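Local structure of SxtG (Microseira wollei, 6U1R) at residues A52-P55 with I56-T60; V88-K91 with E92-F96; R156-E159 with A160-Y163; M325-E328 with E329-I332; C354-E357 with S358-P361. The protein is an amidinotransferase of the saxitoxin biosynthetic pathway that probably transfers an amidino group from a donor to an amine acceptor through an amidino-cysteine intermediate. All blocks are in the same frame, centred on the assembly; numbering follows the deposited sequence.

Contact 1. Residues A52-P55 with I56-T60; sequences ALEP and INKWT
Lys58 reaches back over the turn to Leu53 and Glu54. Its CB packs on the CD1 methyl of Leu53 at 3.6 Å, where the two side chains cross at about a right angle. CG sits between the backbone N and the carbonyl carbon (chi1 70°). It lies near Leu53 O on the one hand and over the rim of the Trp59 ring on the other. From CG the chain runs extended, and CD and CE pass the Glu54 carboxylate at a slant, with Lys58 CE 3.3 Å from Glu54 OE2. NZ ends in a salt bridge, with Lys58 NZ 3.1 Å from Glu54 OE1 on its syn side. A second bond from NZ to Glu54 OE2 is weak. Glu54 meets the lysine by bending at chi2.

The backbone here is a weakly bonded helical turn, with a wider pi-type turn at its start and a 3-10 segment at 58-59. Lys58 N bonds to Leu53 O at 2.9 Å, five residues back, as in a pi turn. A cis peptide bond precedes Pro55.

Asn57 ND2 ties back to the residue before the helix, with a hydrogen bond of 2.8 Å to Ala52 O, and also bonds to Asp153. Water 1 donates to the same Ala52 O and accepts from Ile56 N. Asn57 and Ile56 lie about 8 Å and 7 Å, between side chains, from the predicted active-site residues His264 and Asp215, respectively. Pro55 O lies at the edge of the Trp59 ring, 3.8 Å from Trp59 CD1. Water 2 donates to Pro55 O and accepts a weak bond from Trp59 NE1.

Contact 2. Residues V88-K91 with E92-F96; sequences VAHK and ELNEF
Glu92 follows Val88 by one turn of the alpha helix 83-102, and its N bonds to Val88 O at 3.2 Å. The same i to i+4 bonding continues through Leu93, Asn94 and Glu95. The Glu92 side chain is extended, with Glu92 CG 3.8 Å from Val88 O. It carries the carboxylate off the helix, where OE1 accepts from Ser358 N.

Leu93 is buried. Its N bonds to Ala89 O at 2.9 Å, and its CB also packs against that oxygen. CD2 reaches the edge of the His90 ring, 4.1 Å from His90 ND1. Toward the 354-361 loop, Leu93 touches Tyr359, and the predicted catalytic Cys368 is about 10 Å away between side chains.

Asn94 bonds through its N to His90 O. Its CG is anti to the carbonyl carbon (chi1 -78°), which carries the amide back over the His90 ring. Asn94 ND2 stands above the centre of one face, 4.2 Å from His90 NE2. The amide and the ring are turned 55° apart. Asn94 OD1 takes a hydrogen bond from Arg109 NH1.

Glu95 N continues the series to Lys91 O at 3.2 Å. The ring of Phe96 meets Phe356 and Phe366, and Phe96 N bonds to Glu92 O at 2.9 Å.

Contact 3. Residues R156-E159 with A160-Y163; sequences RYFE and AWAY
Phe158 lies over one face of the Trp161 indole, with Phe158 CD1 offset toward the rim and 3.6 Å from Trp161 CE2. Nearer the backbone, Phe158 CB stands over the five-membered ring in a CH-pi contact, 4.2 Å from the centroid. The two ring planes are oblique, 58° apart. Phe186 of the second subunit meets the Trp161 ring edge-to-face. At the edge of the Tyr163 ring lies Glu159 O, 3.5 Å from Tyr163 CE1.

Arg156 to Glu159 form a type I beta turn. Just past the turn, Trp161 N bonds back to Phe158 O at 3.1 Å. This loop leads into helix 164-172 and lies at the subunit interface.

Across the turn, the Arg156 guanidinium grips the Glu159 carboxylate side-on. Arg156 NE bonds to Glu159 OE1 at 2.9 Å. Arg156 NH2 bonds to Glu159 OE2 at 2.8 Å. Both bonds are nearly straight. Arg156 NH2 also pairs with Asp137. Water 4 donates to Glu159 OE2 and bonds with Tyr163 OH. Water 5 joins Glu159 O to Ala162 N.

The buried carboxylate of Glu159 therefore has an arginine and a water as partners, which would probably favour its charged form and fix its rotation.

Contact 4. Residues M325-E328 with E329-I332; sequences MLDE and ERVI
Asp327 OD1 takes two backbone N-H groups, from two and three residues on. Arg330 N meets it at 2.8 Å, nearly straight and close to the line of the C-O bond. Glu329 N comes from the opposite face of the carboxylate, on the anti side, and its bond closes an Asx turn. Asp327 CG is wedged between its own backbone N and carbonyl carbon (chi1 55°), which turns the carboxylate toward these donors.

Asp327 OD2 is gripped by Arg330 in a salt bridge. Arg330 NE lies 3.0 Å from Asp327 OD2, and NH2 reaches the same oxygen from the same face, above the carboxylate plane. The carboxylate and guanidinium planes are 51° apart. Water 6 also donates to OD2. Leu326 CB lies over the centre of one guanidinium face. Arg330 NH1 pairs with Glu103.

Strands 324-325 and 330-334 are antiparallel neighbours in a mixed sheet, and this loop joins them as a beta hairpin. Met325 and Val331 form a non-hydrogen-bonded pair, and their side chains share a face. Met325 bends at chi2 and chi3, and its SD lies 3.6 Å from Val331 CB. Leu326 N bonds to Arg330 O at 2.9 Å. Leu326 CD2 packs on Ile332 CD1 at 4.0 Å, beside helix 83-102.

With four N-H bonds and a water on its two oxygens, the Asp327 carboxylate is probably held charged and fixed in rotation, and it ties the loop shut.

Contact 5. Residues C354-E357 with S358-P361; sequences CSFE and SYYP
Phe356 O accepts from Tyr359 N at 3.0 Å, and Glu357 O accepts from Tyr360 N at 3.1 Å. Phe356 N is bound by Glu334 OE2, and Ser358 N is satisfied from helix 83-102. Glu357 OE2 has two partners, His306 NE2 and water 7. The water lies 2.7 Å from Glu357 OE2 and also accepts from Tyr360 OH. The hydroxyl of Tyr359 is bonded to Ala133 O.

The bonds from Tyr359 N and Tyr360 N, each to the carbonyl three residues back, wind the chain into a tight turn that runs into a 3-10 segment, in the loop between strands 350-354 and 370-375. Tyr359 lies about 6 Å, between side chains, from the predicted amidino-cysteine residue Cys368.

The Phe356 and Tyr359 rings form an offset stack, with centroids 4.6 Å apart and planes at 13°. Phe356 CZ comes 3.4 Å from Tyr359 CD1. Tyr359 CB rests over a face of the Phe356 ring, while Phe366 also stacks with Phe356. Glu357 CA makes a CH-pi contact with the Tyr360 ring, over its centre and 3.8 Å from the centroid. Farther out, Glu357 CG lies 3.6 Å from Tyr360 CE2.

Overall arrangement
From the N terminus, the five contacts follow in series, and none nests within or crosses another. Contact 1 closes the helical turn at 53-57. Contact 2 lies within helix 83-102. Contact 3 shapes the loop before helix 164-172 and faces the second subunit. Contact 4 closes the turn into strand 330-334, and contact 5 forms a turn early in the loop between strands 350-354 and 370-375. Contacts 2, 4 and 5 meet around helix 83-102. Phe96 packs on Ile332, Ala89 packs on Ser358, and Ile332 touches Cys354. The centres of contacts 2 and 5 are about 8 Å apart. Contacts 1 and 3 stand apart from these, their nearest atoms about 7 Å from each other.

Contact 1. Residues A52-P55 with I56-T60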
loop_
_atom_site.group_PDB
_atom_site.type_symbol
_atom_site.label_atom_id
_atom_site.label_comp_id
_atom_site.label_asym_id
_atom_site.label_seq_id
_atom_site.Cartn_x
_atom_site.Cartn_y
_atom_site.Cartn_z
ATOM N N ALA A 52 5.504 -7.348 20.820
ATOM C CA ALA A 52 6.504 -6.448 21.374
ATOM C C ALA A 52 5.847 -5.421 22.283
ATOM O O ALA A 52 4.774 -4.884 21.968
ATOM C CB ALA A 52 7.260 -5.731 20.258
ATOM N N LEU A 53 6.517 -5.134 23.398
ATOM C CA LEU A 53 5.969 -4.239 24.406
ATOM C C LEU A 53 5.886 -2.803 23.909
ATOM O O LEU A 53 4.953 -2.066 24.278
ATOM C CB LEU A 53 6.841 -4.317 25.670
ATOM C CG LEU A 53 6.368 -3.663 26.954
ATOM C CD1 LEU A 53 5.066 -4.321 27.447
ATOM C CD2 LEU A 53 7.475 -3.784 28.015
ATOM N N GLU A 54 6.841 -2.388 23.085
ATOM C CA GLU A 54 6.969 -0.984 22.709
ATOM C C GLU A 54 6.832 -0.817 21.211
ATOM O O GLU A 54 7.143 -1.746 20.450
ATOM C CB GLU A 54 8.326 -0.410 23.164
ATOM C CG GLU A 54 8.620 -0.544 24.654
ATOM C CD GLU A 54 8.155 0.651 25.472
ATOM O OE1 GLU A 54 8.406 0.663 26.701
ATOM O OE2 GLU A 54 7.547 1.578 24.890
ATOM N N PRO A 55 6.344 0.359 20.767
ATOM C CA PRO A 55 5.852 1.458 21.601
ATOM C C PRO A 55 4.326 1.442 21.775
ATOM O O PRO A 55 3.830 2.429 22.320
ATOM C CB PRO A 55 6.284 2.695 20.813
ATOM C CG PRO A 55 6.120 2.265 19.395
ATOM C CD PRO A 55 6.442 0.773 19.360
ATOM N N ILE A 56 3.633 0.371 21.354
ATOM C CA ILE A 56 2.161 0.314 21.357
ATOM C C ILE A 56 1.621 -0.584 22.466
ATOM O O ILE A 56 0.768 -0.166 23.253
ATOM C CB ILE A 56 1.623 -0.142 19.986
ATOM C CG1 ILE A 56 1.938 0.899 18.913
ATOM C CG2 ILE A 56 0.109 -0.403 20.055
ATOM C CD1 ILE A 56 1.739 0.370 17.558
ATOM N N ASN A 57 2.024 -1.858 22.478
ATOM C CA ASN A 57 1.216 -2.864 23.155
ATOM C C ASN A 57 1.221 -2.716 24.669
ATOM O O ASN A 57 0.295 -3.199 25.329
ATOM C CB ASN A 57 1.677 -4.237 22.733
ATOM C CG ASN A 57 1.375 -4.483 21.278
ATOM O OD1 ASN A 57 0.312 -4.074 20.793
ATOM N ND2 ASN A 57 2.311 -5.077 20.559
ATOM N N LYS A 58 2.207 -2.049 25.243
ATOM C CA LYS A 58 2.136 -1.841 26.684
ATOM C C LYS A 58 0.877 -1.076 27.087
ATOM O O LYS A 58 0.447 -1.168 28.240
ATOM C CB LYS A 58 3.385 -1.120 27.187
ATOM C CG LYS A 58 3.518 0.325 26.778
ATOM C CD LYS A 58 4.887 0.830 27.230
ATOM C CE LYS A 58 5.080 2.311 26.986
ATOM N NZ LYS A 58 6.371 2.760 27.625
ATOM N N TRP A 59 0.256 -0.351 26.161
ATOM C CA TRP A 59 -0.936 0.426 26.477
ATOM C C TRP A 59 -2.226 -0.372 26.306
ATOM O O TRP A 59 -3.318 0.186 26.485
ATOM C CB TRP A 59 -0.955 1.703 25.624
ATOM C CG TRP A 59 0.242 2.568 25.922
ATOM C CD1 TRP A 59 1.283 2.836 25.097
ATOM C CD2 TRP A 59 0.526 3.238 27.163
ATOM N NE1 TRP A 59 2.208 3.636 25.743
ATOM C CE2 TRP A 59 1.759 3.904 27.007
ATOM C CE3 TRP A 59 -0.150 3.345 28.383
ATOM C CZ2 TRP A 59 2.335 4.667 28.028
ATOM C CZ3 TRP A 59 0.424 4.104 29.401
ATOM C CH2 TRP A 59 1.654 4.758 29.212
ATOM N N THR A 60 -2.132 -1.658 25.986
ATOM C CA THR A 60 -3.281 -2.544 26.040
ATOM C C THR A 60 -3.427 -3.200 27.402
ATOM O O THR A 60 -4.266 -4.091 27.557
ATOM C CB THR A 60 -3.179 -3.618 24.954
ATOM O OG1 THR A 60 -2.037 -4.462 25.187
ATOM C CG2 THR A 60 -3.054 -2.970 23.602
HETATM O O HOH W 1 4.283 -2.393 20.665
HETATM O O HOH W 2 5.064 4.111 24.091
#

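Contact 2. Residues V88-K91 with E92-F96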
loop_
_atom_site.group_PDB
_atom_site.type_symbol
_atom_site.label_atom_id
_atom_site.label_comp_id
_atom_site.label_asym_id
_atom_site.label_seq_id
_atom_site.Cartn_x
_atom_site.Cartn_y
_atom_site.Cartn_z
ATOM N N VAL A 88 -1.161 -26.389 21.797
ATOM C CA VAL A 88 -2.539 -26.475 22.286
ATOM C C VAL A 88 -3.462 -25.614 21.433
ATOM O O VAL A 88 -4.601 -26.005 21.142
ATOM C CB VAL A 88 -2.631 -26.094 23.784
ATOM C CG1 VAL A 88 -1.824 -27.049 24.632
ATOM C CG2 VAL A 88 -2.177 -24.678 24.037
ATOM N N ALA A 89 -2.997 -24.433 21.017
ATOM C CA ALA A 89 -3.824 -23.585 20.172
ATOM C C ALA A 89 -4.040 -24.214 18.805
ATOM O O ALA A 89 -5.114 -24.067 18.216
ATOM C CB ALA A 89 -3.201 -22.193 20.011
ATOM N N HIS A 90 -3.031 -24.913 18.275
ATOM C CA HIS A 90 -3.209 -25.551 16.978
ATOM C C HIS A 90 -4.288 -26.622 17.061
ATOM O O HIS A 90 -5.075 -26.782 16.122
ATOM C CB HIS A 90 -1.868 -26.131 16.496
ATOM C CG HIS A 90 -1.833 -26.466 15.038
ATOM N ND1 HIS A 90 -2.510 -25.735 14.086
ATOM C CD2 HIS A 90 -1.203 -27.460 14.368
ATOM C CE1 HIS A 90 -2.293 -26.258 12.893
ATOM N NE2 HIS A 90 -1.506 -27.310 13.035
ATOM N N LYS A 91 -4.387 -27.307 18.209
ATOM C CA LYS A 91 -5.424 -28.323 18.386
ATOM C C LYS A 91 -6.824 -27.706 18.378
ATOM O O LYS A 91 -7.738 -28.228 17.722
ATOM C CB LYS A 91 -5.188 -29.101 19.681
ATOM C CG LYS A 91 -6.216 -30.222 19.911
ATOM C CD LYS A 91 -6.125 -30.864 21.295
ATOM C CE LYS A 91 -7.192 -31.966 21.442
ATOM N NZ LYS A 91 -7.331 -32.490 22.831
ATOM N N GLU A 92 -7.023 -26.604 19.107
ATOM C CA GLU A 92 -8.353 -26.001 19.128
ATOM C C GLU A 92 -8.668 -25.354 17.782
ATOM O O GLU A 92 -9.811 -25.390 17.314
ATOM C CB GLU A 92 -8.461 -24.994 20.278
ATOM C CG GLU A 92 -8.338 -25.650 21.654
ATOM C CD GLU A 92 -8.730 -24.754 22.804
ATOM O OE1 GLU A 92 -8.536 -23.524 22.709
ATOM O OE2 GLU A 92 -9.242 -25.292 23.818
ATOM N N LEU A 93 -7.656 -24.777 17.140
ATOM C CA LEU A 93 -7.809 -24.280 15.779
ATOM C C LEU A 93 -8.314 -25.379 14.840
ATOM O O LEU A 93 -9.223 -25.153 14.029
ATOM C CB LEU A 93 -6.474 -23.715 15.304
ATOM C CG LEU A 93 -6.469 -23.026 13.951
ATOM C CD1 LEU A 93 -7.382 -21.827 13.902
ATOM C CD2 LEU A 93 -5.041 -22.593 13.627
ATOM N N ASN A 94 -7.754 -26.581 14.949
ATOM C CA ASN A 94 -8.194 -27.672 14.084
ATOM C C ASN A 94 -9.662 -28.023 14.316
ATOM O O ASN A 94 -10.393 -28.306 13.360
ATOM C CB ASN A 94 -7.294 -28.890 14.298
ATOM C CG ASN A 94 -5.969 -28.747 13.578
ATOM O OD1 ASN A 94 -5.876 -28.004 12.606
ATOM N ND2 ASN A 94 -4.941 -29.461 14.041
ATOM N N GLU A 95 -10.112 -28.011 15.568
ATOM C CA GLU A 95 -11.520 -28.298 15.834
ATOM C C GLU A 95 -12.424 -27.185 15.294
ATOM O O GLU A 95 -13.498 -27.462 14.750
ATOM C CB GLU A 95 -11.747 -28.502 17.331
ATOM C CG GLU A 95 -13.199 -28.847 17.680
ATOM C CD GLU A 95 -13.769 -29.992 16.829
ATOM O OE1 GLU A 95 -13.070 -31.017 16.640
ATOM O OE2 GLU A 95 -14.911 -29.853 16.328
ATOM N N PHE A 96 -12.012 -25.927 15.460
ATOM C CA PHE A 96 -12.733 -24.795 14.875
ATOM C C PHE A 96 -12.877 -24.963 13.363
ATOM O O PHE A 96 -13.966 -24.799 12.803
ATOM C CB PHE A 96 -11.983 -23.502 15.249
ATOM C CG PHE A 96 -12.499 -22.252 14.588
ATOM C CD1 PHE A 96 -13.842 -21.964 14.556
ATOM C CD2 PHE A 96 -11.608 -21.324 14.068
ATOM C CE1 PHE A 96 -14.308 -20.795 13.975
ATOM C CE2 PHE A 96 -12.063 -20.138 13.482
ATOM C CZ PHE A 96 -13.427 -19.870 13.442
#

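Contact 3. Residues R156-E159 with A160-Y163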
loop_
_atom_site.group_PDB
_atom_site.type_symbol
_atom_site.label_atom_id
_atom_site.label_comp_id
_atom_site.label_asym_id
_atom_site.label_seq_id
_atom_site.Cartn_x
_atom_site.Cartn_y
_atom_site.Cartn_z
ATOM N N ARG A 156 4.541 -5.702 12.808
ATOM C CA ARG A 156 3.583 -6.297 11.881
ATOM C C ARG A 156 3.733 -5.778 10.451
ATOM O O ARG A 156 2.880 -6.053 9.610
ATOM C CB ARG A 156 2.158 -6.059 12.418
ATOM C CG ARG A 156 2.017 -6.425 13.897
ATOM C CD ARG A 156 0.575 -6.385 14.376
ATOM N NE ARG A 156 -0.208 -7.515 13.879
ATOM C CZ ARG A 156 -1.452 -7.785 14.259
ATOM N NH1 ARG A 156 -2.057 -7.008 15.142
ATOM N NH2 ARG A 156 -2.074 -8.856 13.775
ATOM N N TYR A 157 4.849 -5.104 10.142
ATOM C CA TYR A 157 5.063 -4.451 8.849
ATOM C C TYR A 157 4.943 -5.414 7.675
ATOM O O TYR A 157 4.554 -5.007 6.570
ATOM C CB TYR A 157 6.465 -3.852 8.830
ATOM C CG TYR A 157 6.662 -2.535 8.099
ATOM C CD1 TYR A 157 5.916 -1.414 8.421
ATOM C CD2 TYR A 157 7.666 -2.404 7.157
ATOM C CE1 TYR A 157 6.154 -0.204 7.794
ATOM C CE2 TYR A 157 7.916 -1.220 6.532
ATOM C CZ TYR A 157 7.169 -0.112 6.859
ATOM O OH TYR A 157 7.462 1.065 6.198
ATOM N N PHE A 158 5.335 -6.670 7.867
ATOM C CA PHE A 158 5.352 -7.664 6.802
ATOM C C PHE A 158 4.373 -8.797 7.070
ATOM O O PHE A 158 4.527 -9.903 6.533
ATOM C CB PHE A 158 6.773 -8.202 6.611
ATOM C CG PHE A 158 7.722 -7.173 6.078
ATOM C CD1 PHE A 158 7.597 -6.729 4.776
ATOM C CD2 PHE A 158 8.708 -6.614 6.882
ATOM C CE1 PHE A 158 8.437 -5.767 4.259
ATOM C CE2 PHE A 158 9.554 -5.631 6.364
ATOM C CZ PHE A 158 9.416 -5.213 5.059
ATOM N N GLU A 159 3.352 -8.544 7.870
ATOM C CA GLU A 159 2.451 -9.626 8.204
ATOM C C GLU A 159 1.625 -10.079 7.010
ATOM O O GLU A 159 1.126 -11.208 7.025
ATOM C CB GLU A 159 1.544 -9.210 9.357
ATOM C CG GLU A 159 0.891 -10.378 10.034
ATOM C CD GLU A 159 0.400 -10.032 11.427
ATOM O OE1 GLU A 159 1.163 -9.405 12.201
ATOM O OE2 GLU A 159 -0.765 -10.359 11.770
ATOM N N ALA A 160 1.464 -9.251 5.967
ATOM C CA ALA A 160 0.697 -9.732 4.823
ATOM C C ALA A 160 1.399 -10.854 4.065
ATOM O O ALA A 160 0.754 -11.527 3.255
ATOM C CB ALA A 160 0.388 -8.589 3.852
ATOM N N TRP A 161 2.688 -11.082 4.310
ATOM C CA TRP A 161 3.460 -11.989 3.462
ATOM C C TRP A 161 2.902 -13.410 3.472
ATOM O O TRP A 161 2.849 -14.068 2.423
ATOM C CB TRP A 161 4.924 -11.966 3.901
ATOM C CG TRP A 161 5.695 -10.823 3.277
ATOM C CD1 TRP A 161 5.179 -9.664 2.727
ATOM C CD2 TRP A 161 7.110 -10.749 3.105
ATOM N NE1 TRP A 161 6.200 -8.886 2.233
ATOM C CE2 TRP A 161 7.393 -9.528 2.451
ATOM C CE3 TRP A 161 8.168 -11.602 3.435
ATOM C CZ2 TRP A 161 8.691 -9.141 2.125
ATOM C CZ3 TRP A 161 9.458 -11.217 3.112
ATOM C CH2 TRP A 161 9.708 -9.998 2.462
ATOM N N ALA A 162 2.462 -13.904 4.629
ATOM C CA ALA A 162 1.960 -15.282 4.670
ATOM C C ALA A 162 0.735 -15.482 3.787
ATOM O O ALA A 162 0.453 -16.623 3.380
ATOM C CB ALA A 162 1.624 -15.691 6.104
ATOM N N TYR A 163 0.040 -14.399 3.439
ATOM C CA TYR A 163 -1.195 -14.434 2.671
ATOM C C TYR A 163 -1.020 -14.179 1.178
ATOM O O TYR A 163 -2.009 -14.205 0.449
ATOM C CB TYR A 163 -2.166 -13.393 3.222
ATOM C CG TYR A 163 -2.438 -13.534 4.699
ATOM C CD1 TYR A 163 -1.596 -12.963 5.639
ATOM C CD2 TYR A 163 -3.548 -14.238 5.156
ATOM C CE1 TYR A 163 -1.833 -13.097 6.988
ATOM C CE2 TYR A 163 -3.799 -14.362 6.487
ATOM C CZ TYR A 163 -2.938 -13.796 7.407
ATOM O OH TYR A 163 -3.207 -13.936 8.731
HETATM O O HOH W 3 2.547 -6.550 5.238
HETATM O O HOH W 4 -2.426 -12.018 10.550
HETATM O O HOH W 5 3.079 -13.109 7.111
#

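Contact 4. Residues M325-E328 with E329-I332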
loop_
_atom_site.group_PDB
_atom_site.type_symbol
_atom_site.label_atom_id
_atom_site.label_comp_id
_atom_site.label_asym_id
_atom_site.label_seq_id
_atom_site.Cartn_x
_atom_site.Cartn_y
_atom_site.Cartn_z
ATOM N N MET A 325 -20.288 -15.165 12.582
ATOM C CA MET A 325 -21.565 -15.552 11.990
ATOM C C MET A 325 -21.323 -16.373 10.728
ATOM O O MET A 325 -20.600 -15.930 9.831
ATOM C CB MET A 325 -22.400 -14.325 11.620
ATOM C CG MET A 325 -22.695 -13.333 12.753
ATOM S SD MET A 325 -23.514 -14.067 14.141
ATOM C CE MET A 325 -25.057 -14.608 13.401
ATOM N N LEU A 326 -21.978 -17.531 10.637
ATOM C CA LEU A 326 -21.983 -18.320 9.412
ATOM C C LEU A 326 -23.121 -17.945 8.476
ATOM O O LEU A 326 -23.041 -18.222 7.269
ATOM C CB LEU A 326 -22.074 -19.808 9.757
ATOM C CG LEU A 326 -21.080 -20.313 10.803
ATOM C CD1 LEU A 326 -21.181 -21.823 10.976
ATOM C CD2 LEU A 326 -19.649 -19.886 10.462
ATOM N N ASP A 327 -24.186 -17.370 9.021
ATOM C CA ASP A 327 -25.269 -16.717 8.288
ATOM C C ASP A 327 -25.976 -15.851 9.326
ATOM O O ASP A 327 -25.406 -15.578 10.386
ATOM C CB ASP A 327 -26.181 -17.734 7.578
ATOM C CG ASP A 327 -26.753 -18.783 8.508
ATOM O OD1 ASP A 327 -26.972 -18.498 9.706
ATOM O OD2 ASP A 327 -26.988 -19.915 8.017
ATOM N N GLU A 328 -27.211 -15.430 9.041
ATOM C CA GLU A 328 -27.906 -14.552 9.978
ATOM C C GLU A 328 -28.310 -15.245 11.279
ATOM O O GLU A 328 -28.722 -14.559 12.227
ATOM C CB GLU A 328 -29.146 -13.962 9.306
ATOM C CG GLU A 328 -28.797 -13.100 8.114
ATOM C CD GLU A 328 -29.989 -12.410 7.489
ATOM O OE1 GLU A 328 -31.088 -12.443 8.087
ATOM O OE2 GLU A 328 -29.814 -11.817 6.399
ATOM N N GLU A 329 -28.191 -16.565 11.358
ATOM C CA GLU A 329 -28.670 -17.336 12.501
ATOM C C GLU A 329 -27.560 -18.084 13.226
ATOM O O GLU A 329 -27.488 -18.035 14.458
ATOM C CB GLU A 329 -29.758 -18.312 12.010
ATOM C CG GLU A 329 -30.269 -19.271 13.058
ATOM C CD GLU A 329 -31.345 -20.225 12.518
ATOM O OE1 GLU A 329 -31.447 -20.379 11.281
ATOM O OE2 GLU A 329 -32.083 -20.827 13.331
ATOM N N ARG A 330 -26.709 -18.806 12.497
ATOM C CA ARG A 330 -25.692 -19.653 13.100
ATOM C C ARG A 330 -24.480 -18.820 13.502
ATOM O O ARG A 330 -23.938 -18.070 12.680
ATOM C CB ARG A 330 -25.258 -20.745 12.122
ATOM C CG ARG A 330 -26.322 -21.840 11.848
ATOM C CD ARG A 330 -25.829 -22.818 10.769
ATOM N NE ARG A 330 -25.677 -22.163 9.470
ATOM C CZ ARG A 330 -24.911 -22.594 8.463
ATOM N NH1 ARG A 330 -24.179 -23.690 8.584
ATOM N NH2 ARG A 330 -24.865 -21.908 7.322
ATOM N N VAL A 331 -24.058 -18.963 14.752
ATOM C CA VAL A 331 -22.988 -18.148 15.331
ATOM C C VAL A 331 -22.053 -19.040 16.142
ATOM O O VAL A 331 -22.504 -19.803 17.002
ATOM C CB VAL A 331 -23.563 -17.005 16.205
ATOM C CG1 VAL A 331 -24.550 -17.514 17.240
ATOM C CG2 VAL A 331 -22.438 -16.211 16.867
ATOM N N ILE A 332 -20.742 -18.958 15.860
ATOM C CA ILE A 332 -19.741 -19.697 16.618
ATOM C C ILE A 332 -19.363 -18.858 17.830
ATOM O O ILE A 332 -19.062 -17.658 17.705
ATOM C CB ILE A 332 -18.518 -20.043 15.745
ATOM C CG1 ILE A 332 -18.928 -21.061 14.658
ATOM C CG2 ILE A 332 -17.384 -20.619 16.592
ATOM C CD1 ILE A 332 -17.870 -21.386 13.663
HETATM O O HOH W 6 -29.084 -21.086 9.146
#

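Contact 5. Residues C354-E357 with S358-P361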
loop_
_atom_site.group_PDB
_atom_site.type_symbol
_atom_site.label_atom_id
_atom_site.label_comp_id
_atom_site.label_asym_id
_atom_site.label_seq_id
_atom_site.Cartn_x
_atom_site.Cartn_y
_atom_site.Cartn_z
ATOM N N CYS A 354 -17.604 -23.910 20.599
ATOM C CA CYS A 354 -16.255 -24.380 20.290
ATOM C C CYS A 354 -15.294 -23.960 21.400
ATOM O O CYS A 354 -15.325 -22.801 21.822
ATOM C CB CYS A 354 -15.799 -23.805 18.934
ATOM S SG CYS A 354 -14.179 -24.432 18.346
ATOM N N SER A 355 -14.426 -24.874 21.855
ATOM C CA SER A 355 -13.364 -24.521 22.797
ATOM C C SER A 355 -12.251 -23.783 22.058
ATOM O O SER A 355 -11.772 -24.245 21.015
ATOM C CB SER A 355 -12.785 -25.764 23.481
ATOM O OG SER A 355 -13.773 -26.448 24.233
ATOM N N PHE A 356 -11.840 -22.632 22.597
ATOM C CA PHE A 356 -10.947 -21.746 21.858
ATOM C C PHE A 356 -10.157 -20.794 22.753
ATOM O O PHE A 356 -9.479 -19.902 22.236
ATOM C CB PHE A 356 -11.758 -20.949 20.824
ATOM C CG PHE A 356 -10.988 -20.615 19.556
ATOM C CD1 PHE A 356 -10.443 -21.618 18.775
ATOM C CD2 PHE A 356 -10.822 -19.302 19.140
ATOM C CE1 PHE A 356 -9.755 -21.326 17.600
ATOM C CE2 PHE A 356 -10.139 -18.999 17.969
ATOM C CZ PHE A 356 -9.595 -20.025 17.201
ATOM N N GLU A 357 -10.209 -20.966 24.085
ATOM C CA GLU A 357 -9.447 -20.064 24.952
ATOM C C GLU A 357 -7.940 -20.181 24.766
ATOM O O GLU A 357 -7.219 -19.236 25.120
ATOM C CB GLU A 357 -9.769 -20.291 26.427
ATOM C CG GLU A 357 -11.174 -19.896 26.786
ATOM C CD GLU A 357 -11.360 -19.689 28.270
ATOM O OE1 GLU A 357 -10.667 -20.366 29.077
ATOM O OE2 GLU A 357 -12.200 -18.831 28.624
ATOM N N SER A 358 -7.448 -21.302 24.206
ATOM C CA SER A 358 -6.019 -21.435 23.924
ATOM C C SER A 358 -5.559 -20.496 22.828
ATOM O O SER A 358 -4.351 -20.299 22.671
ATOM C CB SER A 358 -5.663 -22.865 23.508
ATOM O OG SER A 358 -5.837 -23.757 24.603
ATOM N N TYR A 359 -6.487 -19.946 22.052
ATOM C CA TYR A 359 -6.154 -18.960 21.038
ATOM C C TYR A 359 -5.992 -17.564 21.616
ATOM O O TYR A 359 -5.286 -16.740 21.025
ATOM C CB TYR A 359 -7.240 -18.962 19.961
ATOM C CG TYR A 359 -6.731 -18.693 18.556
ATOM C CD1 TYR A 359 -6.219 -19.726 17.771
ATOM C CD2 TYR A 359 -6.805 -17.419 17.995
ATOM C CE1 TYR A 359 -5.766 -19.499 16.477
ATOM C CE2 TYR A 359 -6.347 -17.183 16.699
ATOM C CZ TYR A 359 -5.828 -18.218 15.950
ATOM O OH TYR A 359 -5.389 -17.996 14.665
ATOM N N TYR A 360 -6.606 -17.284 22.769
ATOM C CA TYR A 360 -6.613 -15.921 23.293
ATOM C C TYR A 360 -5.219 -15.327 23.499
ATOM O O TYR A 360 -5.071 -14.107 23.303
ATOM C CB TYR A 360 -7.382 -15.875 24.617
ATOM C CG TYR A 360 -8.877 -16.159 24.550
ATOM C CD1 TYR A 360 -9.540 -16.379 23.347
ATOM C CD2 TYR A 360 -9.623 -16.199 25.715
ATOM C CE1 TYR A 360 -10.905 -16.637 23.324
ATOM C CE2 TYR A 360 -10.969 -16.450 25.700
ATOM C CZ TYR A 360 -11.608 -16.663 24.504
ATOM O OH TYR A 360 -12.951 -16.914 24.474
ATOM N N PRO A 361 -4.196 -16.080 23.923
ATOM C CA PRO A 361 -2.861 -15.465 24.086
ATOM C C PRO A 361 -2.272 -14.981 22.779
ATOM O O PRO A 361 -1.311 -14.199 22.797
ATOM C CB PRO A 361 -2.006 -16.588 24.691
ATOM C CG PRO A 361 -2.942 -17.646 25.126
ATOM C CD PRO A 361 -4.204 -17.492 24.342
HETATM O O HOH W 7 -14.012 -18.001 26.788
#